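Local coordinates for extracellular ligand-binding receptor (Desulfitobacterium hafniense, PDB 4Q6B), which binds leucine and probably serves as the extracellular substrate-binding component of an ABC transporter for amino acids, at residues D54-E58 with L59-L63; S108-L111 with T112-Y116; Y149-S153 with Y154-L158; A161-D164 with Y165-Q169. All coordinates share one frame; numbering follows the deposited sequence.

How the contacts relate
Four short-range contacts follow one another along the chain, neither nesting nor crossing. Contact 1 closes the turn between strand 47-54 and helix 59-70, at the edge of the five-stranded parallel sheet. Contact 2 folds the loop between strands 101-103 and 119-121 of that same sheet. Contact 3 closes the turn from strand 144-149, in the seven-stranded mixed sheet, into helix 153-168, and contact 4 lies further along this helix, the centres of the two about 15 Å apart. Contacts 2 and 3 meet where S108 OG packs 3.6 Å from Y154 CE1, so a loop of one sheet's domain touches a helix start of the other's.

Contact 1. Residues D54-E58 with L59-L63; sequences DDEAE and LEKGL
K61 reaches back from the first turn of its helix to D54 and E56 in the loop before it, and its long aliphatic chain suits that span. Its CB rests 3.5 Å from D55 O; CG lies equally far from the carbonyl oxygens of D54 and D55, and CD and CE run on over D54 O. With CG anti to the backbone N (chi1 -174°), the chain heads toward the loop. At the tip NZ donates to D54 O at 2.9 Å, nearly in line with the carbonyl, and forms a salt bridge with E56 OE2 at 3.1 Å, approaching from above the carboxylate plane. A methionine in its place would probably leave E56 without its charged mate and D54 O without this donor. The loop is also shaped by two Asx turns: D54 OD1 accepts from E56 N, and D55 OD1 from A57 N. E58, the N-cap residue, receives G62 N on its carbonyl O at 2.9 Å, while a water donates to E58 OE1 and accepts, weakly, from K61 N. The contact carries the chain from strand 47-54 into helix 59-70; D55 OD2 bonds H81, and L59 packs on F85 and P89 of helix 84-97.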
# COMPACT_ATOMS: atom_id res chain seq x y z
N ASP A 54 9.04 -8.42 -14.41
CA ASP A 54 8.02 -9.14 -13.64
C ASP A 54 8.68 -9.99 -12.57
O ASP A 54 9.32 -10.99 -12.90
CB ASP A 54 7.27 -10.07 -14.61
CG ASP A 54 6.00 -10.63 -14.03
OD1 ASP A 54 5.91 -10.83 -12.80
OD2 ASP A 54 5.08 -10.94 -14.82
N ASP A 55 8.53 -9.65 -11.28
CA ASP A 55 9.17 -10.46 -10.24
C ASP A 55 8.38 -11.69 -9.80
O ASP A 55 8.85 -12.46 -8.95
CB ASP A 55 9.63 -9.62 -9.03
CG ASP A 55 8.50 -9.10 -8.19
OD1 ASP A 55 7.33 -9.48 -8.38
OD2 ASP A 55 8.78 -8.27 -7.28
N GLU A 56 7.22 -11.90 -10.43
CA GLU A 56 6.32 -13.01 -10.13
C GLU A 56 6.01 -13.17 -8.66
O GLU A 56 5.64 -14.30 -8.27
CB GLU A 56 6.88 -14.35 -10.66
CG GLU A 56 7.06 -14.40 -12.19
CD GLU A 56 7.87 -15.61 -12.70
OE1 GLU A 56 7.94 -16.65 -12.01
OE2 GLU A 56 8.42 -15.51 -13.82
N ALA A 57 6.14 -12.10 -7.87
CA ALA A 57 5.98 -12.22 -6.40
C ALA A 57 6.87 -13.32 -5.79
O ALA A 57 6.48 -14.01 -4.81
CB ALA A 57 4.51 -12.43 -6.03
N GLU A 58 8.07 -13.48 -6.35
CA GLU A 58 9.04 -14.46 -5.84
C GLU A 58 10.33 -13.77 -5.41
O GLU A 58 10.84 -12.92 -6.13
CB GLU A 58 9.36 -15.51 -6.90
CG GLU A 58 8.14 -16.39 -7.25
CD GLU A 58 8.39 -17.36 -8.39
OE1 GLU A 58 9.52 -17.38 -8.94
OE2 GLU A 58 7.45 -18.12 -8.74
N LEU A 59 10.80 -14.08 -4.20
CA LEU A 59 11.97 -13.44 -3.63
C LEU A 59 13.19 -13.63 -4.55
O LEU A 59 13.91 -12.66 -4.81
CB LEU A 59 12.28 -14.04 -2.23
CG LEU A 59 13.57 -13.50 -1.58
CD1 LEU A 59 13.49 -12.04 -1.39
CD2 LEU A 59 13.82 -14.22 -0.26
N GLU A 60 13.40 -14.83 -5.06
CA GLU A 60 14.65 -15.09 -5.84
C GLU A 60 14.63 -14.25 -7.11
O GLU A 60 15.64 -13.62 -7.47
CB GLU A 60 14.86 -16.57 -6.17
CG GLU A 60 15.11 -17.41 -4.95
CD GLU A 60 15.21 -18.90 -5.23
OE1 GLU A 60 15.35 -19.67 -4.25
OE2 GLU A 60 15.18 -19.30 -6.42
N LYS A 61 13.49 -14.26 -7.82
CA LYS A 61 13.38 -13.43 -9.02
C LYS A 61 13.50 -11.93 -8.69
O LYS A 61 14.12 -11.15 -9.44
CB LYS A 61 12.05 -13.68 -9.75
CG LYS A 61 12.01 -12.93 -11.08
CD LYS A 61 11.21 -13.63 -12.17
CE LYS A 61 11.52 -13.02 -13.53
NZ LYS A 61 10.32 -13.19 -14.44
N GLY A 62 12.86 -11.50 -7.60
CA GLY A 62 12.99 -10.12 -7.14
C GLY A 62 14.40 -9.61 -6.87
O GLY A 62 14.75 -8.49 -7.27
N LEU A 63 15.20 -10.42 -6.19
CA LEU A 63 16.60 -10.06 -5.93
C LEU A 63 17.41 -10.00 -7.23
O LEU A 63 18.30 -9.16 -7.39
CB LEU A 63 17.26 -11.04 -4.94
CG LEU A 63 16.56 -11.04 -3.56
CD1 LEU A 63 17.22 -12.00 -2.63
CD2 LEU A 63 16.56 -9.63 -2.91
O HOH W 1 11.97 -16.95 -8.11

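Contact 2. Residues S108-L111 with T112-Y116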
# COMPACT_ATOMS: atom_id res chain seq x y z
N SER A 108 4.92 -2.81 5.13
CA SER A 108 5.60 -3.18 6.38
C SER A 108 6.41 -2.03 6.99
O SER A 108 7.25 -1.42 6.33
CB SER A 108 6.55 -4.34 6.16
OG SER A 108 7.28 -4.63 7.39
N PRO A 109 6.19 -1.77 8.28
CA PRO A 109 7.02 -0.79 8.99
C PRO A 109 8.53 -1.08 8.90
O PRO A 109 9.34 -0.15 8.92
CB PRO A 109 6.52 -0.90 10.43
CG PRO A 109 5.05 -1.29 10.28
CD PRO A 109 5.03 -2.24 9.07
N ASP A 110 8.91 -2.35 8.77
CA ASP A 110 10.30 -2.73 8.79
C ASP A 110 11.10 -2.19 7.56
O ASP A 110 12.35 -2.14 7.58
CB ASP A 110 10.39 -4.26 8.85
CG ASP A 110 11.78 -4.74 9.10
OD1 ASP A 110 12.39 -4.36 10.15
OD2 ASP A 110 12.30 -5.48 8.24
N LEU A 111 10.39 -1.84 6.49
CA LEU A 111 11.05 -1.36 5.28
C LEU A 111 11.94 -0.17 5.61
O LEU A 111 13.04 -0.02 5.05
CB LEU A 111 10.02 -1.03 4.20
CG LEU A 111 10.64 -0.49 2.91
CD1 LEU A 111 11.49 -1.57 2.27
CD2 LEU A 111 9.51 -0.01 1.96
N THR A 112 11.49 0.67 6.55
CA THR A 112 12.22 1.92 6.81
C THR A 112 12.96 1.87 8.14
O THR A 112 13.36 2.91 8.69
CB THR A 112 11.25 3.14 6.76
OG1 THR A 112 10.13 2.88 7.60
CG2 THR A 112 10.75 3.34 5.35
N ASP A 113 13.20 0.64 8.61
CA ASP A 113 13.86 0.41 9.87
C ASP A 113 15.23 -0.22 9.67
O ASP A 113 15.73 -0.91 10.56
CB ASP A 113 13.02 -0.56 10.76
CG ASP A 113 11.84 0.13 11.42
OD1 ASP A 113 11.70 1.38 11.34
OD2 ASP A 113 11.03 -0.62 12.02
N HIS A 114 15.87 0.00 8.52
CA HIS A 114 17.19 -0.60 8.29
C HIS A 114 18.27 0.45 8.00
O HIS A 114 19.37 0.11 7.54
CB HIS A 114 17.11 -1.53 7.06
CG HIS A 114 16.40 -2.81 7.33
ND1 HIS A 114 17.02 -3.90 7.89
CD2 HIS A 114 15.11 -3.17 7.14
CE1 HIS A 114 16.15 -4.88 8.04
NE2 HIS A 114 14.98 -4.47 7.59
N GLY A 115 17.94 1.74 8.23
CA GLY A 115 18.91 2.80 7.97
C GLY A 115 19.16 3.09 6.50
O GLY A 115 20.13 3.79 6.16
N TYR A 116 18.28 2.61 5.60
CA TYR A 116 18.52 2.90 4.19
C TYR A 116 18.27 4.38 3.92
O TYR A 116 17.41 5.01 4.57
CB TYR A 116 17.49 2.16 3.35
CG TYR A 116 17.45 0.66 3.44
CD1 TYR A 116 18.60 -0.09 3.59
CD2 TYR A 116 16.23 -0.01 3.33
CE1 TYR A 116 18.55 -1.53 3.63
CE2 TYR A 116 16.15 -1.39 3.39
CZ TYR A 116 17.30 -2.15 3.51
OH TYR A 116 17.16 -3.55 3.52
O HOH W 2 10.67 -3.25 12.25
O HOH W 3 15.45 1.43 6.14
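A short 3-10 turn, opened by an ST turn in which S108 OG accepts from D110 N, shapes the loop where D110 meets H114. The tie is a His-carboxylate hydrogen bond: H114 NE2 donates to D110 OD2 at 2.9 Å, with an angle of 153° at the hydrogen. The imidazole brings its edge to the oxygen, which it meets from above the carboxylate plane; the two planes stand 75° apart. The carboxylate swings round to the ring because chi1 of D110 (-171°) sets CG opposite the backbone N. D110 OD1, the other oxygen, is 4.4 Å from D113 OD2, a like-charged pair probably eased by a water that donates to both. D113 has a further mate in R333, through OD1. An asparagine at D110 would probably weaken the hold on H114 by removing the negative charge, leaving the imidazole freer to turn. Along the backbone, T112 N donates to P109 O at 3.3 Å and D113 N to D110 O at 3.1 Å, while a second water joins L111 O to the amides of H114 and Y116. Proline suits the start of such a turn: its restricted phi fits the bend, and its missing N-H costs nothing at the first position. The i to i+3 bonding of these amides is typical of a 3-10 turn, here within the loop linking strands 101-103 and 119-121.

Contact 3. Residues Y149-S153 with Y154-L158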
# COMPACT_ATOMS: atom_id res chain seq x y z
N TYR A 149 -5.10 -12.81 13.65
CA TYR A 149 -3.84 -12.38 13.03
C TYR A 149 -3.03 -13.54 12.46
O TYR A 149 -3.26 -14.68 12.83
CB TYR A 149 -2.99 -11.58 14.04
CG TYR A 149 -2.44 -12.43 15.15
CD1 TYR A 149 -1.12 -12.89 15.11
CD2 TYR A 149 -3.24 -12.78 16.22
CE1 TYR A 149 -0.63 -13.71 16.10
CE2 TYR A 149 -2.75 -13.59 17.22
CZ TYR A 149 -1.46 -14.03 17.16
OH TYR A 149 -0.98 -14.84 18.17
N THR A 150 -2.10 -13.26 11.53
CA THR A 150 -1.17 -14.26 11.07
C THR A 150 0.04 -14.28 11.99
O THR A 150 0.64 -13.24 12.27
CB THR A 150 -0.70 -13.98 9.63
OG1 THR A 150 -1.84 -14.05 8.76
CG2 THR A 150 0.34 -15.00 9.18
N ASP A 151 0.39 -15.46 12.49
CA ASP A 151 1.51 -15.55 13.41
C ASP A 151 2.86 -15.55 12.67
O ASP A 151 3.63 -16.52 12.75
CB ASP A 151 1.37 -16.77 14.32
CG ASP A 151 2.37 -16.75 15.47
OD1 ASP A 151 2.88 -15.64 15.75
OD2 ASP A 151 2.65 -17.82 16.07
N ASP A 152 3.13 -14.44 11.95
CA ASP A 152 4.43 -14.21 11.34
C ASP A 152 4.83 -12.75 11.60
O ASP A 152 4.11 -12.03 12.27
CB ASP A 152 4.46 -14.57 9.84
CG ASP A 152 3.54 -13.69 8.98
OD1 ASP A 152 2.98 -12.67 9.46
OD2 ASP A 152 3.37 -14.02 7.79
N SER A 153 5.99 -12.31 11.10
CA SER A 153 6.48 -10.98 11.50
C SER A 153 5.50 -9.89 11.08
O SER A 153 5.16 -9.00 11.87
CB SER A 153 7.88 -10.72 10.93
OG SER A 153 7.77 -10.31 9.58
N TYR A 154 4.99 -9.98 9.85
CA TYR A 154 4.02 -8.99 9.34
C TYR A 154 2.66 -9.01 10.05
O TYR A 154 2.07 -7.95 10.34
CB TYR A 154 3.88 -9.14 7.81
CG TYR A 154 5.25 -9.20 7.13
CD1 TYR A 154 5.98 -8.04 6.89
CD2 TYR A 154 5.81 -10.42 6.75
CE1 TYR A 154 7.24 -8.09 6.29
CE2 TYR A 154 7.06 -10.47 6.14
CZ TYR A 154 7.76 -9.30 5.91
OH TYR A 154 9.01 -9.37 5.32
N GLY A 155 2.16 -10.21 10.36
CA GLY A 155 0.90 -10.33 11.07
C GLY A 155 1.01 -9.86 12.50
O GLY A 155 0.16 -9.11 13.02
N ASN A 156 2.07 -10.30 13.17
CA ASN A 156 2.31 -9.87 14.54
C ASN A 156 2.50 -8.36 14.55
O ASN A 156 2.00 -7.67 15.46
CB ASN A 156 3.52 -10.58 15.14
CG ASN A 156 3.19 -11.99 15.62
OD1 ASN A 156 3.38 -12.97 14.90
ND2 ASN A 156 2.70 -12.09 16.86
N GLY A 157 3.17 -7.85 13.52
CA GLY A 157 3.43 -6.43 13.38
C GLY A 157 2.19 -5.55 13.35
O GLY A 157 2.10 -4.57 14.13
N LEU A 158 1.26 -5.85 12.44
CA LEU A 158 0.04 -5.06 12.28
C LEU A 158 -0.90 -5.24 13.48
O LEU A 158 -1.58 -4.28 13.89
CB LEU A 158 -0.68 -5.42 10.97
CG LEU A 158 -2.06 -4.80 10.71
CD1 LEU A 158 -1.99 -3.30 10.71
CD2 LEU A 158 -2.55 -5.27 9.39
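An N-cap opens helix 153-168, with D152 as the capping residue. Its OD1 accepts from G155 N at 2.7 Å, the donor lying nearly in line with the C-O bond. The carboxylate gets there because CG sits between the backbone N and the carbonyl carbon (chi1 65°), folding the short side chain back over the first turn. Aspartate suits this place: it offers an acceptor to an amide that has no carbonyl of a preceding turn to bond, and its negative charge probably interacts well with the positive end of the helix dipole. The regular helical bonds begin at once, N156 N to D152 O at 2.8 Å and G157 N to S153 O at 2.8 Å.

G155 lies hard against the loop before the helix. Its CA is only 3.2 Å from T150 O, in a CA-H...O contact, and a side chain at this position would run into that oxygen, which accounts for a glycine here. The loop itself turns sharply at D151, the centre of an inverse gamma turn. Next to the cap, S153 OG lies over the centre of the Y154 ring, 3.4 Å above its plane.

Y149, at the end of strand 144-149, turns its ring toward R176 of strand 172-177 in a cation-pi contact. Y154 packs against F85 and I88 of helix 84-97, and L158, one turn further along, against A130 of helix 126-139 and F202 of strand 200-204.

Contact 4. Residues A161-D164 with Y165-Q169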
# COMPACT_ATOMS: atom_id res chain seq x y z
N ALA A 161 0.66 -3.16 16.43
CA ALA A 161 0.32 -1.75 16.11
C ALA A 161 -1.15 -1.41 16.39
O ALA A 161 -1.48 -0.41 17.06
CB ALA A 161 0.68 -1.39 14.66
N PHE A 162 -2.06 -2.23 15.88
CA PHE A 162 -3.47 -1.96 16.12
C PHE A 162 -3.82 -2.04 17.62
O PHE A 162 -4.54 -1.17 18.14
CB PHE A 162 -4.40 -2.86 15.29
CG PHE A 162 -5.85 -2.53 15.50
CD1 PHE A 162 -6.42 -1.43 14.88
CD2 PHE A 162 -6.62 -3.26 16.40
CE1 PHE A 162 -7.75 -1.10 15.11
CE2 PHE A 162 -7.96 -2.94 16.67
CZ PHE A 162 -8.53 -1.85 16.01
N GLU A 163 -3.33 -3.06 18.30
CA GLU A 163 -3.61 -3.19 19.74
C GLU A 163 -3.13 -1.95 20.52
O GLU A 163 -3.83 -1.43 21.39
CB GLU A 163 -2.97 -4.49 20.29
CG GLU A 163 -3.06 -4.59 21.81
CD GLU A 163 -3.21 -6.03 22.32
OE1 GLU A 163 -2.86 -6.99 21.58
OE2 GLU A 163 -3.70 -6.20 23.46
N ASP A 164 -1.93 -1.47 20.20
CA ASP A 164 -1.37 -0.31 20.90
C ASP A 164 -2.17 0.95 20.62
O ASP A 164 -2.52 1.70 21.53
CB ASP A 164 0.10 -0.12 20.52
CG ASP A 164 0.98 -1.26 21.02
OD1 ASP A 164 2.13 -1.37 20.57
OD2 ASP A 164 0.51 -2.07 21.86
N TYR A 165 -2.51 1.19 19.36
CA TYR A 165 -3.32 2.39 19.10
C TYR A 165 -4.74 2.26 19.64
O TYR A 165 -5.32 3.24 20.14
CB TYR A 165 -3.33 2.72 17.62
CG TYR A 165 -2.04 3.30 17.17
CD1 TYR A 165 -1.57 4.51 17.68
CD2 TYR A 165 -1.27 2.65 16.20
CE1 TYR A 165 -0.36 5.04 17.24
CE2 TYR A 165 -0.07 3.17 15.76
CZ TYR A 165 0.38 4.36 16.28
OH TYR A 165 1.58 4.90 15.85
N ALA A 166 -5.32 1.06 19.54
CA ALA A 166 -6.69 0.84 20.05
C ALA A 166 -6.70 1.08 21.56
O ALA A 166 -7.58 1.75 22.06
CB ALA A 166 -7.16 -0.58 19.72
N ARG A 167 -5.64 0.67 22.25
CA ARG A 167 -5.60 0.84 23.71
C ARG A 167 -5.61 2.31 24.11
O ARG A 167 -6.28 2.71 25.06
CB ARG A 167 -4.39 0.10 24.29
CG ARG A 167 -4.17 0.35 25.79
CD ARG A 167 -2.84 -0.28 26.28
NE ARG A 167 -2.81 -1.71 26.03
CZ ARG A 167 -1.90 -2.33 25.27
NH1 ARG A 167 -0.92 -1.63 24.69
NH2 ARG A 167 -1.97 -3.65 25.10
N ALA A 168 -4.89 3.13 23.33
CA ALA A 168 -4.86 4.58 23.57
C ALA A 168 -6.21 5.25 23.30
O ALA A 168 -6.49 6.34 23.81
CB ALA A 168 -3.77 5.21 22.69
N GLN A 169 -7.06 4.59 22.52
CA GLN A 169 -8.40 5.08 22.26
C GLN A 169 -9.45 4.58 23.25
O GLN A 169 -10.61 4.88 23.13
CB GLN A 169 -8.84 4.71 20.85
CG GLN A 169 -8.03 5.35 19.74
CD GLN A 169 -8.17 6.85 19.73
OE1 GLN A 169 -9.27 7.37 19.71
NE2 GLN A 169 -7.05 7.54 19.75
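A166 N donates to F162 O at 2.7 Å, nearly in line with the carbonyl and with an angle of 159° at the hydrogen. Across the same turn the CB of A166 sits over one face of the F162 ring, 4.3 Å from its centroid, as a CH-pi contact; the small methyl suits a place so near a ring, which stacks in turn on F202. R167 pairs with two carboxylates. Its NH1 donates to D164 OD2 at 3.2 Å, a bond bent to 138° at the hydrogen and arriving from above the carboxylate plane, while NH2 makes a longer salt bridge to E163 OE2 at 3.5 Å. The residues three and four places earlier on a helix lie on the same side as an arginine, and a bend at chi3 (-58°) brings its flat end back to both. Y165 lays its CD2 3.2 Å from A161 O, and its hydroxyl bonds Q127. A168 N reaches D164 O only weakly near the helix end. F162 and A166 thus meet as apolar groups beside the sheet, while R167 probably balances the charges of D164 and, at longer range, E163, whose other oxygen is tied to R176 of strand 172-177.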